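Side-chain contacts in response regulator aspartate phosphatase I (PDB 4I1A), which dephosphorylates the sporulation phosphotransferase Spo0F and activates excision and transfer of the mobile element ICEBs1 by inactivating its repressor ImmR: residues 107-110 / 111-114; 233-237 / 238-242; 272-276 / 277-281. All blocks are in the same frame, centred on the assembly; numbering follows the deposited sequence.

Contact 1: residues 107-110 / 111-114; sequences FFKG and MYEF
Met111 sets its sulfur above the ring face of Phe107, one helical turn earlier on helix 102-115. SD lies 4.8 Å from the ring centroid and only 14° off the ring normal, a rather distant Met-aromatic contact. The methyl comes closer, with Met111 CE 3.7 Å from Phe107 CZ at the far end of the ring. Two torsions bring the pair together: Phe107 has CG anti to its own backbone nitrogen (chi1 -170°), while the methionine chain runs extended beyond CG, which carries sulfur and methyl back along the helix to the ring.

Beneath them the backbone is regular. Met111 N reaches Phe107 O at 3.2 Å, and Glu113 N reaches Lys109 O at 2.8 Å. The latter carbonyl also lies at the edge of the Tyr112 ring, near its plane, and the CG of Glu113 passes 3.3 Å from Lys109 O. Lys109 NZ stays 5.5 Å from Glu113 OE1, so these opposite charges attract at most across a gap; the carboxylate forms its salt bridge with Arg116 instead.

Tyr126 of helix 119-129 and Lys148 of helix 139-155 both touch Phe107 and Met111, and Phe145 meets the Phe107 ring edge-to-face. The pair therefore faces the neighbouring helices, whereas Phe108 and Tyr112 belong to the exposed side. Held by dispersion and a polarisable sulfur above an aromatic face, the side-chain contact is apolar, and its directional hydrogen bonding is left to the helix backbone.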
loop_
_atom_site.group_PDB
_atom_site.type_symbol
_atom_site.label_atom_id
_atom_site.label_comp_id
_atom_site.label_asym_id
_atom_site.label_seq_id
_atom_site.Cartn_x
_atom_site.Cartn_y
_atom_site.Cartn_z
ATOM N N PHE A 107 26.803 6.137 -1.781
ATOM C CA PHE A 107 25.390 6.491 -1.704
ATOM C C PHE A 107 24.718 6.233 -3.044
ATOM O O PHE A 107 23.754 5.468 -3.127
ATOM C CB PHE A 107 25.228 7.965 -1.318
ATOM C CG PHE A 107 23.812 8.365 -0.977
ATOM C CD1 PHE A 107 22.865 7.416 -0.631
ATOM C CD2 PHE A 107 23.431 9.697 -1.007
ATOM C CE1 PHE A 107 21.559 7.786 -0.318
ATOM C CE2 PHE A 107 22.129 10.074 -0.695
ATOM C CZ PHE A 107 21.194 9.115 -0.351
ATOM N N PHE A 108 25.235 6.877 -4.087
ATOM C CA PHE A 108 24.682 6.743 -5.430
ATOM C C PHE A 108 24.635 5.270 -5.850
ATOM O O PHE A 108 23.641 4.807 -6.413
ATOM C CB PHE A 108 25.495 7.571 -6.433
ATOM C CG PHE A 108 25.577 9.044 -6.094
ATOM C CD1 PHE A 108 24.619 9.645 -5.287
ATOM C CD2 PHE A 108 26.617 9.825 -6.587
ATOM C CE1 PHE A 108 24.698 10.996 -4.975
ATOM C CE2 PHE A 108 26.698 11.175 -6.278
ATOM C CZ PHE A 108 25.738 11.759 -5.471
ATOM N N LYS A 109 25.708 4.543 -5.547
ATOM C CA LYS A 109 25.802 3.112 -5.827
ATOM C C LYS A 109 24.641 2.328 -5.192
ATOM O O LYS A 109 24.087 1.413 -5.807
ATOM C CB LYS A 109 27.148 2.569 -5.325
ATOM C CG LYS A 109 27.503 1.177 -5.830
ATOM C CD LYS A 109 28.634 0.556 -4.999
ATOM C CE LYS A 109 28.698 -0.975 -5.153
ATOM N NZ LYS A 109 29.668 -1.630 -4.190
ATOM N N GLY A 110 24.278 2.697 -3.966
ATOM C CA GLY A 110 23.176 2.059 -3.267
ATOM C C GLY A 110 21.852 2.271 -3.974
ATOM O O GLY A 110 21.080 1.331 -4.166
ATOM N N MET A 111 21.590 3.517 -4.354
ATOM C CA MET A 111 20.408 3.861 -5.128
ATOM C C MET A 111 20.454 3.149 -6.467
ATOM O O MET A 111 19.425 2.764 -7.023
ATOM C CB MET A 111 20.396 5.353 -5.398
ATOM C CG MET A 111 20.048 6.219 -4.219
ATOM S SD MET A 111 20.255 7.921 -4.769
ATOM C CE MET A 111 19.350 8.812 -3.516
ATOM N N TYR A 112 21.669 3.012 -6.985
ATOM C CA TYR A 112 21.930 2.336 -8.244
ATOM C C TYR A 112 21.510 0.874 -8.160
ATOM O O TYR A 112 20.724 0.400 -8.981
ATOM C CB TYR A 112 23.420 2.457 -8.570
ATOM C CG TYR A 112 23.940 1.545 -9.652
ATOM C CD1 TYR A 112 23.568 1.726 -10.976
ATOM C CD2 TYR A 112 24.843 0.530 -9.356
ATOM C CE1 TYR A 112 24.060 0.906 -11.975
ATOM C CE2 TYR A 112 25.342 -0.297 -10.348
ATOM C CZ TYR A 112 24.948 -0.103 -11.656
ATOM O OH TYR A 112 25.436 -0.917 -12.656
ATOM N N GLU A 113 22.021 0.170 -7.155
ATOM C CA GLU A 113 21.699 -1.244 -6.985
ATOM C C GLU A 113 20.231 -1.467 -6.639
ATOM O O GLU A 113 19.667 -2.518 -6.943
ATOM C CB GLU A 113 22.592 -1.887 -5.920
ATOM C CG GLU A 113 24.073 -1.879 -6.255
ATOM C CD GLU A 113 24.461 -2.920 -7.290
ATOM O OE1 GLU A 113 25.445 -3.649 -7.047
ATOM O OE2 GLU A 113 23.799 -3.006 -8.345
ATOM N N PHE A 114 19.616 -0.482 -5.995
ATOM C CA PHE A 114 18.206 -0.593 -5.667
ATOM C C PHE A 114 17.384 -0.539 -6.953
ATOM O O PHE A 114 16.379 -1.240 -7.091
ATOM C CB PHE A 114 17.772 0.506 -4.693
ATOM C CG PHE A 114 16.330 0.406 -4.287
ATOM C CD1 PHE A 114 15.897 -0.616 -3.451
ATOM C CD2 PHE A 114 15.399 1.316 -4.758
ATOM C CE1 PHE A 114 14.561 -0.723 -3.082
ATOM C CE2 PHE A 114 14.059 1.215 -4.396
ATOM C CZ PHE A 114 13.642 0.193 -3.553
#

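Contact 2: residues 233-237 / 238-242; sequences CYDEL and KEYKK
Water 1 is gripped by three groups at the turn between helices 220-236 and 240-257. It donates to Asp235 O (2.7 Å), accepts from Lys238 NZ (2.9 Å) and bonds to Tyr240 OH (2.7 Å), lying at the edge of the tyrosine ring and in its plane. The lysine chain is bent at its last torsion (chi4 -48°), which turns the ammonium toward the water. Lys238 CA sits over one face of the Tyr240 ring, while Asp235 OD1 lies at the ring edge, 3.2 Å from Tyr240 CE1. That carboxylate oxygen has its strongest polar partner in Lys275, with which it forms a salt bridge.

On another side of the turn, Lys242 puts CB over one face of the Tyr234 ring, 3.8 Å from the centroid, in a CH-pi contact. The chain runs on extended to CD, which lies 3.7 Å from Tyr234 OH, and the bend at chi3 keeps CE near the phenol end. Replacing Tyr234 by an alanine would probably strip the Lys242 methylenes of their aromatic support and open a gap between the two helix ends.

Lys238, with positive phi, closes the first helix in a Schellman motif whose two bonds, Glu239 N to Tyr234 O and Lys238 N to Asp235 O, are both weak. Glu239 then serves as N-cap of the next helix: OE2 takes the N-H of Lys242 at 2.7 Å, from 37° above the carboxylate plane, and OE1 takes that of Lys241 weakly. A Schellman ending followed at once by a side-chain N-cap makes the tight turn between the antiparallel helices of a tetratricopeptide repeat, here the predicted TPR 4.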
loop_
_atom_site.group_PDB
_atom_site.type_symbol
_atom_site.label_atom_id
_atom_site.label_comp_id
_atom_site.label_asym_id
_atom_site.label_seq_id
_atom_site.Cartn_x
_atom_site.Cartn_y
_atom_site.Cartn_z
ATOM N N CYS A 233 -6.972 2.667 5.802
ATOM C CA CYS A 233 -6.927 2.367 7.239
ATOM C C CYS A 233 -8.332 2.241 7.836
ATOM O O CYS A 233 -8.614 1.311 8.597
ATOM C CB CYS A 233 -6.125 3.419 8.009
ATOM S SG CYS A 233 -4.395 3.499 7.537
ATOM N N TYR A 234 -9.208 3.172 7.473
ATOM C CA TYR A 234 -10.581 3.168 7.959
ATOM C C TYR A 234 -11.311 1.882 7.594
ATOM O O TYR A 234 -12.043 1.330 8.413
ATOM C CB TYR A 234 -11.330 4.383 7.426
ATOM C CG TYR A 234 -11.199 5.630 8.291
ATOM C CD1 TYR A 234 -11.234 5.549 9.680
ATOM C CD2 TYR A 234 -11.061 6.885 7.715
ATOM C CE1 TYR A 234 -11.128 6.682 10.468
ATOM C CE2 TYR A 234 -10.953 8.022 8.494
ATOM C CZ TYR A 234 -10.988 7.916 9.870
ATOM O OH TYR A 234 -10.892 9.050 10.648
ATOM N N ASP A 235 -11.090 1.401 6.371
ATOM C CA ASP A 235 -11.658 0.136 5.906
ATOM C C ASP A 235 -11.199 -1.006 6.808
ATOM O O ASP A 235 -11.992 -1.861 7.205
ATOM C CB ASP A 235 -11.249 -0.129 4.436
ATOM C CG ASP A 235 -11.629 -1.526 3.950
ATOM O OD1 ASP A 235 -12.739 -1.993 4.264
ATOM O OD2 ASP A 235 -10.812 -2.167 3.257
ATOM N N GLU A 236 -9.909 -1.011 7.124
ATOM C CA GLU A 236 -9.340 -1.987 8.046
ATOM C C GLU A 236 -9.915 -1.855 9.450
ATOM O O GLU A 236 -10.091 -2.848 10.152
ATOM C CB GLU A 236 -7.815 -1.833 8.108
ATOM C CG GLU A 236 -7.117 -2.228 6.827
ATOM C CD GLU A 236 -7.239 -3.713 6.543
ATOM O OE1 GLU A 236 -7.294 -4.500 7.517
ATOM O OE2 GLU A 236 -7.284 -4.090 5.350
ATOM N N LEU A 237 -10.199 -0.626 9.863
ATOM C CA LEU A 237 -10.745 -0.391 11.188
ATOM C C LEU A 237 -12.254 -0.573 11.177
ATOM O O LEU A 237 -12.923 -0.388 12.192
ATOM C CB LEU A 237 -10.372 1.007 11.674
ATOM C CG LEU A 237 -8.888 1.209 11.978
ATOM C CD1 LEU A 237 -8.590 2.683 12.222
ATOM C CD2 LEU A 237 -8.457 0.345 13.181
ATOM N N LYS A 238 -12.779 -0.928 10.010
ATOM C CA LYS A 238 -14.204 -1.164 9.815
ATOM C C LYS A 238 -15.093 0.064 10.057
ATOM O O LYS A 238 -16.302 -0.068 10.280
ATOM C CB LYS A 238 -14.667 -2.378 10.629
ATOM C CG LYS A 238 -13.740 -3.567 10.451
ATOM C CD LYS A 238 -14.349 -4.870 10.917
ATOM C CE LYS A 238 -13.389 -6.025 10.633
ATOM N NZ LYS A 238 -12.841 -5.988 9.235
ATOM N N GLU A 239 -14.508 1.258 10.004
ATOM C CA GLU A 239 -15.338 2.445 9.892
ATOM C C GLU A 239 -15.521 2.806 8.416
ATOM O O GLU A 239 -14.871 3.708 7.881
ATOM C CB GLU A 239 -14.821 3.625 10.715
ATOM C CG GLU A 239 -15.976 4.492 11.282
ATOM C CD GLU A 239 -17.091 4.777 10.255
ATOM O OE1 GLU A 239 -18.038 3.961 10.118
ATOM O OE2 GLU A 239 -17.020 5.822 9.574
ATOM N N TYR A 240 -16.437 2.084 7.783
ATOM C CA TYR A 240 -16.664 2.154 6.351
ATOM C C TYR A 240 -17.232 3.490 5.871
ATOM O O TYR A 240 -16.972 3.900 4.739
ATOM C CB TYR A 240 -17.578 1.006 5.936
ATOM C CG TYR A 240 -17.018 -0.361 6.268
ATOM C CD1 TYR A 240 -15.689 -0.674 6.005
ATOM C CD2 TYR A 240 -17.821 -1.343 6.848
ATOM C CE1 TYR A 240 -15.171 -1.929 6.311
ATOM C CE2 TYR A 240 -17.315 -2.599 7.160
ATOM C CZ TYR A 240 -15.990 -2.888 6.890
ATOM O OH TYR A 240 -15.487 -4.136 7.191
ATOM N N LYS A 241 -18.006 4.169 6.713
ATOM C CA LYS A 241 -18.565 5.467 6.325
ATOM C C LYS A 241 -17.455 6.482 6.108
ATOM O O LYS A 241 -17.405 7.147 5.072
ATOM C CB LYS A 241 -19.565 5.990 7.360
ATOM C CG LYS A 241 -20.966 5.427 7.201
ATOM C CD LYS A 241 -21.924 6.062 8.198
ATOM C CE LYS A 241 -23.367 5.960 7.729
ATOM N NZ LYS A 241 -24.301 6.710 8.627
ATOM N N LYS A 242 -16.554 6.587 7.078
ATOM C CA LYS A 242 -15.421 7.492 6.938
ATOM C C LYS A 242 -14.492 7.043 5.811
ATOM O O LYS A 242 -13.984 7.875 5.059
ATOM C CB LYS A 242 -14.673 7.665 8.269
ATOM C CG LYS A 242 -15.404 8.596 9.237
ATOM C CD LYS A 242 -14.568 8.995 10.450
ATOM C CE LYS A 242 -14.780 8.032 11.609
ATOM N NZ LYS A 242 -14.277 8.593 12.905
HETATM O O HOH W 1 -12.818 -4.423 6.846
#

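Contact 3: residues 272-276 / 277-281; sequences VEAKQ and QNYNV
Glu273 and Asn278 join side chain to side chain across the turn from helix 261-275 to helix 279-295. Asn278 ND2 donates to Glu273 OE1 at 3.0 Å, approaching on the syn side of the carboxylate and somewhat out of its plane. The bond is fairly straight, 153° at the hydrogen, with OE1 close to the amide plane. The two flat groups are also nearly coplanar, 16° apart. The bend of Glu273 at chi2 (-64°) folds its carboxylate back to this position, and Asn278 CB also packs against OE1. Gln276 crosses Asn278 at a slant, its CB 3.7 Å from Asn278 ND2, with the two amide planes strongly inclined. Tyr279 CE1 comes within 3.4 Å of Ala274 O, and one face of the tyrosine ring is covered by Gln277 CA.

The backbone sets these groups in place. Gln277, with positive phi, is the C-prime residue of a Schellman motif: Asn278 N bonds to Glu273 O at 2.8 Å, and Gln277 N to Ala274 O at the same length of 2.8 Å, the latter donor standing well above the carbonyl plane. Asn278 thus binds Glu273 twice, through its backbone N-H and its amide. It occupies the N-cap position of helix 279-295, yet its side chain makes no capping bond.

Farther out, Glu273 OE2 is hydrogen-bonded to Ser244 OG of helix 240-257, and Lys275 reaches back to Asp235 in a salt bridge. With one carboxylate oxygen held by the asparagine amide and the other by the serine hydroxyl, the buried glutamate is fixed in rotation, and this neutral hydrogen-bonding company probably helps it carry a negative charge.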
loop_
_atom_site.group_PDB
_atom_site.type_symbol
_atom_site.label_atom_id
_atom_site.label_comp_id
_atom_site.label_asym_id
_atom_site.label_seq_id
_atom_site.Cartn_x
_atom_site.Cartn_y
_atom_site.Cartn_z
ATOM N N VAL A 272 -15.496 -1.570 0.037
ATOM C CA VAL A 272 -16.059 -0.927 1.221
ATOM C C VAL A 272 -17.593 -0.863 1.176
ATOM O O VAL A 272 -18.271 -1.155 2.167
ATOM C CB VAL A 272 -15.448 0.484 1.429
ATOM C CG1 VAL A 272 -16.342 1.359 2.292
ATOM C CG2 VAL A 272 -14.067 0.363 2.032
ATOM N N GLU A 273 -18.135 -0.503 0.022
ATOM C CA GLU A 273 -19.583 -0.375 -0.127
ATOM C C GLU A 273 -20.279 -1.733 -0.105
ATOM O O GLU A 273 -21.386 -1.869 0.422
ATOM C CB GLU A 273 -19.923 0.384 -1.412
ATOM C CG GLU A 273 -19.546 1.867 -1.376
ATOM C CD GLU A 273 -20.336 2.638 -0.329
ATOM O OE1 GLU A 273 -21.522 2.313 -0.130
ATOM O OE2 GLU A 273 -19.782 3.567 0.301
ATOM N N ALA A 274 -19.626 -2.729 -0.693
ATOM C CA ALA A 274 -20.117 -4.101 -0.663
ATOM C C ALA A 274 -20.179 -4.636 0.775
ATOM O O ALA A 274 -21.140 -5.308 1.158
ATOM C CB ALA A 274 -19.233 -4.987 -1.522
ATOM N N LYS A 275 -19.154 -4.332 1.569
ATOM C CA LYS A 275 -19.124 -4.763 2.965
ATOM C C LYS A 275 -20.250 -4.141 3.795
ATOM O O LYS A 275 -20.609 -4.672 4.840
ATOM C CB LYS A 275 -17.779 -4.443 3.617
ATOM C CG LYS A 275 -16.585 -5.221 3.087
ATOM C CD LYS A 275 -15.325 -4.737 3.785
ATOM C CE LYS A 275 -14.080 -5.083 3.011
ATOM N NZ LYS A 275 -12.867 -4.753 3.808
ATOM N N GLN A 276 -20.802 -3.016 3.346
ATOM C CA GLN A 276 -21.952 -2.424 4.037
ATOM C C GLN A 276 -23.250 -2.903 3.411
ATOM O O GLN A 276 -24.327 -2.423 3.763
ATOM C CB GLN A 276 -21.914 -0.897 3.996
ATOM C CG GLN A 276 -20.664 -0.283 4.578
ATOM C CD GLN A 276 -20.711 1.231 4.556
ATOM O OE1 GLN A 276 -21.335 1.853 5.415
ATOM N NE2 GLN A 276 -20.057 1.834 3.569
ATOM N N GLN A 277 -23.131 -3.858 2.491
ATOM C CA GLN A 277 -24.263 -4.367 1.718
ATOM C C GLN A 277 -24.917 -3.296 0.848
ATOM O O GLN A 277 -26.078 -3.438 0.445
ATOM C CB GLN A 277 -25.315 -5.036 2.607
ATOM C CG GLN A 277 -24.799 -6.235 3.402
ATOM C CD GLN A 277 -24.422 -5.861 4.815
ATOM O OE1 GLN A 277 -25.288 -5.529 5.630
ATOM N NE2 GLN A 277 -23.127 -5.900 5.117
ATOM N N ASN A 278 -24.174 -2.233 0.543
ATOM C CA ASN A 278 -24.661 -1.243 -0.409
ATOM C C ASN A 278 -24.348 -1.703 -1.824
ATOM O O ASN A 278 -23.532 -1.109 -2.520
ATOM C CB ASN A 278 -24.057 0.129 -0.126
ATOM C CG ASN A 278 -24.527 0.712 1.197
ATOM O OD1 ASN A 278 -25.641 0.442 1.649
ATOM N ND2 ASN A 278 -23.675 1.521 1.824
ATOM N N TYR A 279 -25.019 -2.775 -2.230
ATOM C CA TYR A 279 -24.676 -3.542 -3.428
ATOM C C TYR A 279 -24.920 -2.784 -4.726
ATOM O O TYR A 279 -24.212 -2.979 -5.707
ATOM C CB TYR A 279 -25.423 -4.887 -3.427
ATOM C CG TYR A 279 -25.010 -5.788 -2.274
ATOM C CD1 TYR A 279 -23.664 -6.046 -2.014
ATOM C CD2 TYR A 279 -25.959 -6.353 -1.429
ATOM C CE1 TYR A 279 -23.282 -6.866 -0.953
ATOM C CE2 TYR A 279 -25.587 -7.160 -0.372
ATOM C CZ TYR A 279 -24.250 -7.416 -0.137
ATOM O OH TYR A 279 -23.884 -8.224 0.916
ATOM N N ASN A 280 -25.910 -1.904 -4.724
ATOM C CA ASN A 280 -26.222 -1.124 -5.916
ATOM C C ASN A 280 -25.226 -0.014 -6.212
ATOM O O ASN A 280 -24.804 0.157 -7.344
ATOM C CB ASN A 280 -27.638 -0.571 -5.825
ATOM C CG ASN A 280 -28.670 -1.643 -6.015
ATOM O OD1 ASN A 280 -28.597 -2.420 -6.971
ATOM N ND2 ASN A 280 -29.626 -1.718 -5.091
ATOM N N VAL A 281 -24.861 0.740 -5.187
ATOM C CA VAL A 281 -23.851 1.773 -5.325
ATOM C C VAL A 281 -22.468 1.159 -5.591
ATOM O O VAL A 281 -21.640 1.725 -6.317
ATOM C CB VAL A 281 -23.824 2.659 -4.063
ATOM C CG1 VAL A 281 -22.589 3.568 -4.032
ATOM C CG2 VAL A 281 -25.110 3.477 -3.980
#

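In the fold
The three contacts follow one another along an all-helical chain. Contact 1 lies within helix 102-115, near the start of the modelled chain, whereas contacts 2 and 3 are the turns 220-236/240-257 and 261-275/279-295. Contact 1 is on the opposite side of the chain's centre, its centre about 38 Å from that of contact 2 and about 45 Å from that of contact 3. Contacts 2 and 3, centres about 13 Å apart, touch directly: Asp235 OD1 meets Lys275 NZ at 2.8 Å, and Tyr240 packs on Gln276. Successive helix turns of predicted repeats TPR 4 and TPR 5 are thereby tied together in the tetratricopeptide array.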